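Local coordinates for FAD-binding PCMH-type domain-containing protein (Gibberella zeae, PDB 6YJO) that carries a covalently attached FAD and probably works as an oligosaccharide-oxidising flavoenzyme of the oxygen-dependent FAD-linked oxidoreductase family, at residues K43-W54 with P69-H80; V289-N298 with I312-M323. All blocks are in the same frame, centred on the assembly; numbering follows the deposited sequence.

Interaction 1: K43-W54 with P69-H80; sequences KVPYIPRDSAQW and PAAIALPTTVKH
P45 to I47 lie along I72 to L74 as a single antiparallel beta bridge, added to the outer edge of the small parallel sheet of the FAD-binding domain. Y46 and A73 form its non-hydrogen-bonded pair, and a backbone bond flanks it on either side. L74 N reaches P45 O at 2.9 Å in an almost straight line, from above the carbonyl plane, and I47 N gives the other bond to I72 O at 3.1 Å. A73 also bonds through its backbone to V117 and V119 of strand 116-119, which leaves strand 71-73 between two partners. Around the bridge the packing is apolar: I47 CD1 meets L74 CD2 at 3.9 Å, I47 CG1 faces I72 CG2, and V44 CG1 rests by A73 CB.

Where segment 69-80 turns into helix 78-90, P45 covers H80. P45 CD stands over the centre of the imidazole, 3.4 Å from the centroid and 9° off the normal, in a CH-pi contact, with T77 OG1 toward the rim of the opposite face. ND1 accepts from T76 N, nearly straight, and from T77 N more obliquely, which should restrain the ring's rotation. H80 N in turn bonds T77 OG1, so T77 and H80 make a capping box at the helix start.

At the other end W54, on helix 52-57, packs its indole against P69 and I72, where CG anti to the backbone N (chi1 176°) puts it. R49 CD and D50 N lie over one face. R49 bends at chi2 and sends NH1 to A70 O, a weak bond of 2.9 Å. On the opposite face of the indole, I72 CD1 sits 4.1 Å from the centroid of the six-membered ring, while P69 O approaches the edge in plane, 3.5 Å from W54 CZ2.

Interaction 2: V289-N298 with I312-M323; sequences VYYGTRANLN and ISTASTGGWIQM
R294 lays one face of its guanidinium over I312 and A315: A315 CB lies 3.3 Å from R294 NH1, and I312 CG2 lies 3.7 Å from R294 NH2. No hydrogen bond joins the two segments, so packing alone carries the contact. I312 CD1 continues the patch, touching L297 CD2 at 3.8 Å. Farther along, V289 CG2 meets M323 CG at 3.6 Å, the two side chains crossing at about a right angle. Bends at chi2 and chi3 (-82° and -54°) then fold the methionine back, bringing its CE to the edge of the Y291 ring. Y291 OH also comes in at the edge of the W320 indole, 3.4 Å from CZ3.

Second-shell bonds hold these groups in place. One turn along the helix, N298 OD1 accepts from R294 NE at 2.9 Å, nearly straight and in the guanidinium plane, which fixes the rotation of that flat group. The phenol of Y291 is tied to F178 O, and T317 OG1 to T242 OG1. T293 caps the start of the helix that carries R294 and L297, accepting from N296 N.

Strand 283-290, helix 294-308 and strand 314-315 follow one another as a beta-alpha-beta crossover that skips over strand 242-248. L297 packs on T242 and F244 of that intervening strand, and M323, at the start of helix 320-326, on its P243.

In the fold
From the N terminus, interaction 1 comes first and closes a mainly irregular loop of 14 residues between W54 and P69, tying the lead-in after helix 32-41 to the parallel sheet of the FAD-binding domain. Interaction 2 opens much later in the chain and closes a 13-residue, mostly helical connection at one edge of the seven-stranded antiparallel sheet. The two loops are in series; they neither nest nor cross. The centres of interactions 1 and 2 lie about 44 Å apart and their nearest atoms about 25 Å, so they do not touch. At their nearest side chains, P75 and M323, they come to about 9 Å and 11 Å of the bound FAD.

Interaction 1: K43-W54 with P69-H80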
loop_
_atom_site.group_PDB
_atom_site.type_symbol
_atom_site.label_atom_id
_atom_site.label_comp_id
_atom_site.label_asym_id
_atom_site.label_seq_id
_atom_site.Cartn_x
_atom_site.Cartn_y
_atom_site.Cartn_z
ATOM N N LYS A 43 -8.952 -1.929 31.916
ATOM C CA LYS A 43 -10.133 -2.277 31.120
ATOM C C LYS A 43 -9.916 -2.000 29.634
ATOM O O LYS A 43 -10.772 -1.444 28.944
ATOM C CB LYS A 43 -11.374 -1.555 31.645
ATOM C CG LYS A 43 -11.640 -1.817 33.117
ATOM C CD LYS A 43 -12.750 -0.939 33.666
ATOM C CE LYS A 43 -12.684 -0.858 35.182
ATOM N NZ LYS A 43 -11.427 -0.215 35.659
ATOM N N VAL A 44 -8.751 -2.410 29.141
ATOM C CA VAL A 44 -8.495 -2.484 27.704
ATOM C C VAL A 44 -9.095 -3.794 27.212
ATOM O O VAL A 44 -8.660 -4.867 27.656
ATOM C CB VAL A 44 -6.994 -2.418 27.383
ATOM C CG1 VAL A 44 -6.764 -2.634 25.886
ATOM C CG2 VAL A 44 -6.397 -1.090 27.838
ATOM N N PRO A 45 -10.088 -3.776 26.324
ATOM C CA PRO A 45 -10.608 -5.040 25.791
ATOM C C PRO A 45 -9.486 -5.886 25.208
ATOM O O PRO A 45 -8.671 -5.408 24.414
ATOM C CB PRO A 45 -11.598 -4.590 24.710
ATOM C CG PRO A 45 -11.989 -3.211 25.085
ATOM C CD PRO A 45 -10.789 -2.608 25.758
ATOM N N TYR A 46 -9.437 -7.151 25.615
ATOM C CA TYR A 46 -8.445 -8.079 25.097
ATOM C C TYR A 46 -9.129 -9.375 24.663
ATOM O O TYR A 46 -10.237 -9.692 25.099
ATOM C CB TYR A 46 -7.337 -8.377 26.128
ATOM C CG TYR A 46 -7.763 -9.168 27.354
ATOM C CD1 TYR A 46 -8.187 -10.490 27.250
ATOM C CD2 TYR A 46 -7.698 -8.606 28.618
ATOM C CE1 TYR A 46 -8.565 -11.213 28.366
ATOM C CE2 TYR A 46 -8.067 -9.327 29.739
ATOM C CZ TYR A 46 -8.500 -10.627 29.610
ATOM O OH TYR A 46 -8.869 -11.341 30.729
ATOM N N ILE A 47 -8.427 -10.101 23.814
ATOM C CA ILE A 47 -8.908 -11.432 23.346
ATOM C C ILE A 47 -8.266 -12.475 24.251
ATOM O O ILE A 47 -7.039 -12.534 24.360
ATOM C CB ILE A 47 -8.514 -11.656 21.883
ATOM C CG1 ILE A 47 -9.139 -10.582 20.985
ATOM C CG2 ILE A 47 -8.939 -13.054 21.446
ATOM C CD1 ILE A 47 -10.645 -10.461 21.117
ATOM N N PRO A 48 -9.071 -13.325 24.910
ATOM C CA PRO A 48 -8.475 -14.329 25.806
ATOM C C PRO A 48 -7.623 -15.325 25.035
ATOM O O PRO A 48 -7.986 -15.777 23.946
ATOM C CB PRO A 48 -9.697 -14.998 26.451
ATOM C CG PRO A 48 -10.815 -14.763 25.493
ATOM C CD PRO A 48 -10.536 -13.434 24.854
ATOM N N ARG A 49 -6.475 -15.662 25.619
ATOM C CA ARG A 49 -5.511 -16.536 24.964
ATOM C C ARG A 49 -6.146 -17.867 24.573
ATOM O O ARG A 49 -7.031 -18.386 25.258
ATOM C CB ARG A 49 -4.316 -16.781 25.888
ATOM C CG ARG A 49 -3.183 -17.585 25.271
ATOM C CD ARG A 49 -2.084 -16.675 24.747
ATOM N NE ARG A 49 -0.920 -17.427 24.285
ATOM C CZ ARG A 49 0.228 -16.871 23.909
ATOM N NH1 ARG A 49 0.371 -15.552 23.942
ATOM N NH2 ARG A 49 1.235 -17.634 23.504
ATOM N N ASP A 50 -5.686 -18.410 23.445
ATOM C CA ASP A 50 -6.042 -19.764 23.003
ATOM C C ASP A 50 -7.548 -20.020 23.058
ATOM O O ASP A 50 -7.991 -21.157 23.238
ATOM C CB ASP A 50 -5.292 -20.816 23.823
ATOM C CG ASP A 50 -3.791 -20.659 23.729
ATOM O OD1 ASP A 50 -3.293 -20.381 22.616
ATOM O OD2 ASP A 50 -3.110 -20.802 24.768
ATOM N N SER A 51 -8.347 -18.968 22.905
ATOM C CA SER A 51 -9.787 -19.120 22.779
ATOM C C SER A 51 -10.146 -19.335 21.310
ATOM O O SER A 51 -9.289 -19.304 20.423
ATOM C CB SER A 51 -10.510 -17.902 23.351
ATOM O OG SER A 51 -10.139 -16.718 22.669
ATOM N N ALA A 52 -11.434 -19.562 21.043
ATOM C CA ALA A 52 -11.881 -19.680 19.658
ATOM C C ALA A 52 -11.586 -18.405 18.879
ATOM O O ALA A 52 -11.101 -18.461 17.743
ATOM C CB ALA A 52 -13.374 -20.004 19.609
ATOM N N GLN A 53 -11.867 -17.243 19.474
ATOM C CA GLN A 53 -11.583 -15.984 18.793
ATOM C C GLN A 53 -10.084 -15.777 18.610
ATOM O O GLN A 53 -9.658 -15.198 17.603
ATOM C CB GLN A 53 -12.189 -14.817 19.573
ATOM C CG GLN A 53 -12.061 -13.467 18.882
ATOM C CD GLN A 53 -12.635 -13.476 17.479
ATOM O OE1 GLN A 53 -13.614 -14.169 17.199
ATOM N NE2 GLN A 53 -12.020 -12.710 16.585
ATOM N N TRP A 54 -9.275 -16.242 19.566
ATOM C CA TRP A 54 -7.826 -16.126 19.430
ATOM C C TRP A 54 -7.319 -16.868 18.199
ATOM O O TRP A 54 -6.369 -16.417 17.550
ATOM C CB TRP A 54 -7.135 -16.656 20.689
ATOM C CG TRP A 54 -5.632 -16.665 20.592
ATOM C CD1 TRP A 54 -4.850 -17.620 20.005
ATOM C CD2 TRP A 54 -4.732 -15.672 21.102
ATOM N NE1 TRP A 54 -3.523 -17.282 20.114
ATOM C CE2 TRP A 54 -3.423 -16.090 20.782
ATOM C CE3 TRP A 54 -4.904 -14.470 21.796
ATOM C CZ2 TRP A 54 -2.295 -15.347 21.136
ATOM C CZ3 TRP A 54 -3.784 -13.737 22.144
ATOM C CH2 TRP A 54 -2.498 -14.177 21.814
ATOM N N PRO A 69 1.053 -13.559 18.707
ATOM C CA PRO A 69 1.118 -12.557 19.778
ATOM C C PRO A 69 1.358 -13.081 21.185
ATOM O O PRO A 69 1.039 -14.230 21.505
ATOM C CB PRO A 69 -0.270 -11.898 19.690
ATOM C CG PRO A 69 -0.845 -12.321 18.303
ATOM C CD PRO A 69 0.266 -13.032 17.587
ATOM N N ALA A 70 1.930 -12.223 22.033
ATOM C CA ALA A 70 1.868 -12.432 23.475
ATOM C C ALA A 70 0.479 -12.096 24.000
ATOM O O ALA A 70 -0.065 -12.826 24.834
ATOM C CB ALA A 70 2.939 -11.587 24.168
ATOM N N ALA A 71 -0.109 -11.005 23.506
ATOM C CA ALA A 71 -1.524 -10.721 23.695
ATOM C C ALA A 71 -2.036 -9.948 22.488
ATOM O O ALA A 71 -1.265 -9.345 21.737
ATOM C CB ALA A 71 -1.790 -9.930 24.982
ATOM N N ILE A 72 -3.353 -10.000 22.299
ATOM C CA ILE A 72 -4.062 -9.179 21.324
ATOM C C ILE A 72 -4.990 -8.251 22.094
ATOM O O ILE A 72 -5.818 -8.712 22.889
ATOM C CB ILE A 72 -4.869 -10.025 20.327
ATOM C CG1 ILE A 72 -3.965 -10.926 19.484
ATOM C CG2 ILE A 72 -5.685 -9.112 19.424
ATOM C CD1 ILE A 72 -4.732 -12.022 18.773
ATOM N N ALA A 73 -4.850 -6.948 21.866
ATOM C CA ALA A 73 -5.834 -5.978 22.321
ATOM C C ALA A 73 -6.821 -5.696 21.196
ATOM O O ALA A 73 -6.482 -5.782 20.012
ATOM C CB ALA A 73 -5.165 -4.677 22.771
ATOM N N LEU A 74 -8.055 -5.387 21.578
ATOM C CA LEU A 74 -9.126 -5.053 20.640
ATOM C C LEU A 74 -9.781 -3.761 21.114
ATOM O O LEU A 74 -10.913 -3.765 21.614
ATOM C CB LEU A 74 -10.134 -6.197 20.536
ATOM C CG LEU A 74 -11.284 -5.999 19.545
ATOM C CD1 LEU A 74 -10.757 -5.702 18.145
ATOM C CD2 LEU A 74 -12.193 -7.218 19.520
ATOM N N PRO A 75 -9.085 -2.633 20.983
ATOM C CA PRO A 75 -9.633 -1.364 21.466
ATOM C C PRO A 75 -10.804 -0.892 20.619
ATOM O O PRO A 75 -10.982 -1.294 19.468
ATOM C CB PRO A 75 -8.445 -0.405 21.342
ATOM C CG PRO A 75 -7.651 -0.963 20.210
ATOM C CD PRO A 75 -7.753 -2.456 20.378
ATOM N N THR A 76 -11.616 -0.021 21.221
ATOM C CA THR A 76 -12.618 0.739 20.489
ATOM C C THR A 76 -12.513 2.233 20.753
ATOM O O THR A 76 -13.268 3.003 20.150
ATOM C CB THR A 76 -14.040 0.266 20.837
ATOM O OG1 THR A 76 -14.349 0.615 22.192
ATOM C CG2 THR A 76 -14.162 -1.241 20.647
ATOM N N THR A 77 -11.608 2.660 21.632
ATOM C CA THR A 77 -11.380 4.069 21.910
ATOM C C THR A 77 -9.888 4.357 21.873
ATOM O O THR A 77 -9.051 3.461 22.021
ATOM C CB THR A 77 -11.936 4.494 23.277
ATOM O OG1 THR A 77 -11.210 3.828 24.319
ATOM C CG2 THR A 77 -13.417 4.156 23.391
ATOM N N VAL A 78 -9.566 5.636 21.676
ATOM C CA VAL A 78 -8.172 6.065 21.717
ATOM C C VAL A 78 -7.554 5.733 23.067
ATOM O O VAL A 78 -6.362 5.413 23.154
ATOM C CB VAL A 78 -8.070 7.572 21.415
ATOM C CG1 VAL A 78 -6.618 7.968 21.195
ATOM C CG2 VAL A 78 -8.932 7.939 20.209
ATOM N N LYS A 79 -8.350 5.797 24.136
ATOM C CA LYS A 79 -7.814 5.560 25.472
ATOM C C LYS A 79 -7.355 4.117 25.632
ATOM O O LYS A 79 -6.293 3.858 26.210
ATOM C CB LYS A 79 -8.865 5.923 26.524
ATOM C CG LYS A 79 -8.278 6.475 27.809
ATOM C CD LYS A 79 -8.259 5.439 28.915
ATOM C CE LYS A 79 -7.620 6.005 30.171
ATOM N NZ LYS A 79 -6.239 6.495 29.906
ATOM N N HIS A 80 -8.137 3.162 25.120
ATOM C CA HIS A 80 -7.704 1.769 25.123
ATOM C C HIS A 80 -6.316 1.631 24.510
ATOM O O HIS A 80 -5.431 0.984 25.084
ATOM C CB HIS A 80 -8.712 0.903 24.363
ATOM C CG HIS A 80 -10.065 0.843 24.999
ATOM N ND1 HIS A 80 -11.231 0.831 24.263
ATOM C CD2 HIS A 80 -10.441 0.779 26.299
ATOM C CE1 HIS A 80 -12.266 0.770 25.081
ATOM N NE2 HIS A 80 -11.813 0.738 26.322
#

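Interaction 2: V289-N298 with I312-M323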
loop_
_atom_site.group_PDB
_atom_site.type_symbol
_atom_site.label_atom_id
_atom_site.label_comp_id
_atom_site.label_asym_id
_atom_site.label_seq_id
_atom_site.Cartn_x
_atom_site.Cartn_y
_atom_site.Cartn_z
ATOM N N VAL A 289 -8.502 3.375 -15.714
ATOM C CA VAL A 289 -9.705 4.176 -15.509
ATOM C C VAL A 289 -9.470 5.571 -16.073
ATOM O O VAL A 289 -8.444 6.198 -15.789
ATOM C CB VAL A 289 -10.093 4.272 -14.020
ATOM C CG1 VAL A 289 -11.264 5.239 -13.850
ATOM C CG2 VAL A 289 -10.434 2.899 -13.451
ATOM N N TYR A 290 -10.422 6.057 -16.864
ATOM C CA TYR A 290 -10.412 7.420 -17.381
ATOM C C TYR A 290 -11.620 8.154 -16.816
ATOM O O TYR A 290 -12.764 7.770 -17.082
ATOM C CB TYR A 290 -10.445 7.433 -18.912
ATOM C CG TYR A 290 -10.344 8.817 -19.513
ATOM C CD1 TYR A 290 -9.106 9.416 -19.714
ATOM C CD2 TYR A 290 -11.485 9.527 -19.881
ATOM C CE1 TYR A 290 -9.008 10.683 -20.260
ATOM C CE2 TYR A 290 -11.394 10.795 -20.433
ATOM C CZ TYR A 290 -10.155 11.367 -20.621
ATOM O OH TYR A 290 -10.054 12.628 -21.164
ATOM N N TYR A 291 -11.367 9.196 -16.030
ATOM C CA TYR A 291 -12.442 10.001 -15.453
ATOM C C TYR A 291 -12.923 10.971 -16.525
ATOM O O TYR A 291 -12.468 12.112 -16.636
ATOM C CB TYR A 291 -11.964 10.698 -14.186
ATOM C CG TYR A 291 -11.541 9.693 -13.140
ATOM C CD1 TYR A 291 -12.488 8.919 -12.478
ATOM C CD2 TYR A 291 -10.200 9.485 -12.841
ATOM C CE1 TYR A 291 -12.113 7.984 -11.538
ATOM C CE2 TYR A 291 -9.817 8.550 -11.900
ATOM C CZ TYR A 291 -10.777 7.803 -11.251
ATOM O OH TYR A 291 -10.403 6.866 -10.310
ATOM N N GLY A 292 -13.868 10.488 -17.323
ATOM C CA GLY A 292 -14.347 11.220 -18.475
ATOM C C GLY A 292 -15.182 10.305 -19.349
ATOM O O GLY A 292 -15.514 9.181 -18.961
ATOM N N THR A 293 -15.503 10.803 -20.539
ATOM C CA THR A 293 -16.376 10.076 -21.449
ATOM C C THR A 293 -15.584 9.056 -22.266
ATOM O O THR A 293 -14.360 9.138 -22.402
ATOM C CB THR A 293 -17.102 11.040 -22.389
ATOM O OG1 THR A 293 -16.168 11.610 -23.312
ATOM C CG2 THR A 293 -17.772 12.156 -21.596
ATOM N N ARG A 294 -16.308 8.076 -22.815
ATOM C CA ARG A 294 -15.667 7.074 -23.661
ATOM C C ARG A 294 -14.956 7.730 -24.838
ATOM O O ARG A 294 -13.786 7.434 -25.116
ATOM C CB ARG A 294 -16.700 6.060 -24.158
ATOM C CG ARG A 294 -16.185 5.120 -25.259
ATOM C CD ARG A 294 -14.955 4.330 -24.808
ATOM N NE ARG A 294 -14.319 3.616 -25.913
ATOM C CZ ARG A 294 -14.699 2.422 -26.359
ATOM N NH1 ARG A 294 -15.724 1.790 -25.804
ATOM N NH2 ARG A 294 -14.051 1.857 -27.369
ATOM N N ALA A 295 -15.652 8.631 -25.540
ATOM C CA ALA A 295 -15.069 9.274 -26.711
ATOM C C ALA A 295 -13.819 10.068 -26.355
ATOM O O ALA A 295 -12.897 10.169 -27.174
ATOM C CB ALA A 295 -16.104 10.176 -27.378
ATOM N N ASN A 296 -13.760 10.637 -25.149
ATOM C CA ASN A 296 -12.545 11.333 -24.738
ATOM C C ASN A 296 -11.433 10.350 -24.404
ATOM O O ASN A 296 -10.266 10.597 -24.728
ATOM C CB ASN A 296 -12.823 12.242 -23.541
ATOM C CG ASN A 296 -13.597 13.488 -23.919
ATOM O OD1 ASN A 296 -14.536 13.875 -23.226
ATOM N ND2 ASN A 296 -13.205 14.125 -25.023
ATOM N N LEU A 297 -11.774 9.235 -23.751
ATOM C CA LEU A 297 -10.794 8.174 -23.538
ATOM C C LEU A 297 -10.193 7.727 -24.863
ATOM O O LEU A 297 -8.981 7.510 -24.966
ATOM C CB LEU A 297 -11.453 6.994 -22.819
ATOM C CG LEU A 297 -10.684 5.669 -22.754
ATOM C CD1 LEU A 297 -9.494 5.776 -21.815
ATOM C CD2 LEU A 297 -11.608 4.538 -22.327
ATOM N N ASN A 298 -11.031 7.591 -25.893
ATOM C CA ASN A 298 -10.546 7.162 -27.200
ATOM C C ASN A 298 -9.470 8.100 -27.734
ATOM O O ASN A 298 -8.473 7.647 -28.308
ATOM C CB ASN A 298 -11.717 7.069 -28.178
ATOM C CG ASN A 298 -12.620 5.881 -27.890
ATOM O OD1 ASN A 298 -12.165 4.852 -27.388
ATOM N ND2 ASN A 298 -13.903 6.017 -28.204
ATOM N N ILE A 312 -9.340 -1.135 -27.810
ATOM C CA ILE A 312 -10.051 -1.414 -26.570
ATOM C C ILE A 312 -10.813 -2.724 -26.705
ATOM O O ILE A 312 -11.484 -2.982 -27.714
ATOM C CB ILE A 312 -10.991 -0.248 -26.218
ATOM C CG1 ILE A 312 -10.243 0.788 -25.376
ATOM C CG2 ILE A 312 -12.228 -0.748 -25.470
ATOM C CD1 ILE A 312 -11.001 2.075 -25.153
ATOM N N SER A 313 -10.705 -3.566 -25.678
ATOM C CA SER A 313 -11.452 -4.815 -25.624
ATOM C C SER A 313 -12.788 -4.628 -24.915
ATOM O O SER A 313 -13.833 -5.014 -25.444
ATOM C CB SER A 313 -10.617 -5.893 -24.926
ATOM O OG SER A 313 -9.550 -6.324 -25.753
ATOM N N THR A 314 -12.772 -4.032 -23.724
ATOM C CA THR A 314 -13.984 -3.711 -22.985
ATOM C C THR A 314 -13.879 -2.291 -22.450
ATOM O O THR A 314 -12.811 -1.863 -21.999
ATOM C CB THR A 314 -14.220 -4.692 -21.829
ATOM O OG1 THR A 314 -13.120 -4.629 -20.912
ATOM C CG2 THR A 314 -14.354 -6.119 -22.358
ATOM N N ALA A 315 -14.987 -1.559 -22.512
ATOM C CA ALA A 315 -15.025 -0.198 -22.002
ATOM C C ALA A 315 -16.473 0.163 -21.713
ATOM O O ALA A 315 -17.371 -0.168 -22.492
ATOM C CB ALA A 315 -14.397 0.792 -22.991
ATOM N N SER A 316 -16.688 0.824 -20.581
ATOM C CA SER A 316 -18.031 1.121 -20.115
ATOM C C SER A 316 -17.963 2.339 -19.204
ATOM O O SER A 316 -16.990 2.512 -18.470
ATOM C CB SER A 316 -18.632 -0.083 -19.377
ATOM O OG SER A 316 -19.899 0.231 -18.829
ATOM N N THR A 317 -18.992 3.177 -19.265
ATOM C CA THR A 317 -19.069 4.378 -18.451
ATOM C C THR A 317 -20.127 4.198 -17.372
ATOM O O THR A 317 -21.175 3.586 -17.602
ATOM C CB THR A 317 -19.399 5.603 -19.312
ATOM O OG1 THR A 317 -18.552 5.618 -20.468
ATOM C CG2 THR A 317 -19.195 6.894 -18.524
ATOM N N GLY A 318 -19.844 4.741 -16.195
ATOM C CA GLY A 318 -20.740 4.573 -15.074
ATOM C C GLY A 318 -20.321 5.407 -13.881
ATOM O O GLY A 318 -19.504 6.320 -13.994
ATOM N N GLY A 319 -20.904 5.078 -12.729
ATOM C CA GLY A 319 -20.647 5.820 -11.515
ATOM C C GLY A 319 -19.292 5.487 -10.899
ATOM O O GLY A 319 -18.583 4.578 -11.325
ATOM N N TRP A 320 -18.948 6.253 -9.861
ATOM C CA TRP A 320 -17.666 6.084 -9.185
ATOM C C TRP A 320 -17.652 4.810 -8.353
ATOM O O TRP A 320 -16.654 4.084 -8.340
ATOM C CB TRP A 320 -17.392 7.317 -8.318
ATOM C CG TRP A 320 -16.440 7.121 -7.159
ATOM C CD1 TRP A 320 -16.775 6.872 -5.859
ATOM C CD2 TRP A 320 -15.009 7.202 -7.195
ATOM N NE1 TRP A 320 -15.644 6.787 -5.087
ATOM C CE2 TRP A 320 -14.546 6.983 -5.882
ATOM C CE3 TRP A 320 -14.076 7.436 -8.207
ATOM C CZ2 TRP A 320 -13.191 6.982 -5.557
ATOM C CZ3 TRP A 320 -12.728 7.436 -7.883
ATOM C CH2 TRP A 320 -12.299 7.211 -6.570
ATOM N N ILE A 321 -18.755 4.524 -7.658
ATOM C CA ILE A 321 -18.862 3.291 -6.888
ATOM C C ILE A 321 -18.902 2.089 -7.819
ATOM O O ILE A 321 -18.496 0.987 -7.440
ATOM C CB ILE A 321 -20.099 3.350 -5.969
ATOM C CG1 ILE A 321 -19.922 4.449 -4.913
ATOM C CG2 ILE A 321 -20.342 2.003 -5.300
ATOM C CD1 ILE A 321 -18.816 4.167 -3.889
ATOM N N GLN A 322 -19.376 2.280 -9.051
ATOM C CA GLN A 322 -19.370 1.189 -10.017
ATOM C C GLN A 322 -17.944 0.808 -10.395
ATOM O O GLN A 322 -17.610 -0.380 -10.473
ATOM C CB GLN A 322 -20.178 1.589 -11.252
ATOM C CG GLN A 322 -20.831 0.438 -11.980
ATOM C CD GLN A 322 -21.977 0.891 -12.869
ATOM O OE1 GLN A 322 -22.152 2.085 -13.117
ATOM N NE2 GLN A 322 -22.771 -0.061 -13.345
ATOM N N MET A 323 -17.083 1.805 -10.617
ATOM C CA MET A 323 -15.701 1.517 -10.984
ATOM C C MET A 323 -14.956 0.829 -9.845
ATOM O O MET A 323 -14.149 -0.077 -10.084
ATOM C CB MET A 323 -14.992 2.809 -11.391
ATOM C CG MET A 323 -13.488 2.667 -11.636
ATOM S SD MET A 323 -12.472 2.722 -10.132
ATOM C CE MET A 323 -13.007 4.268 -9.386
#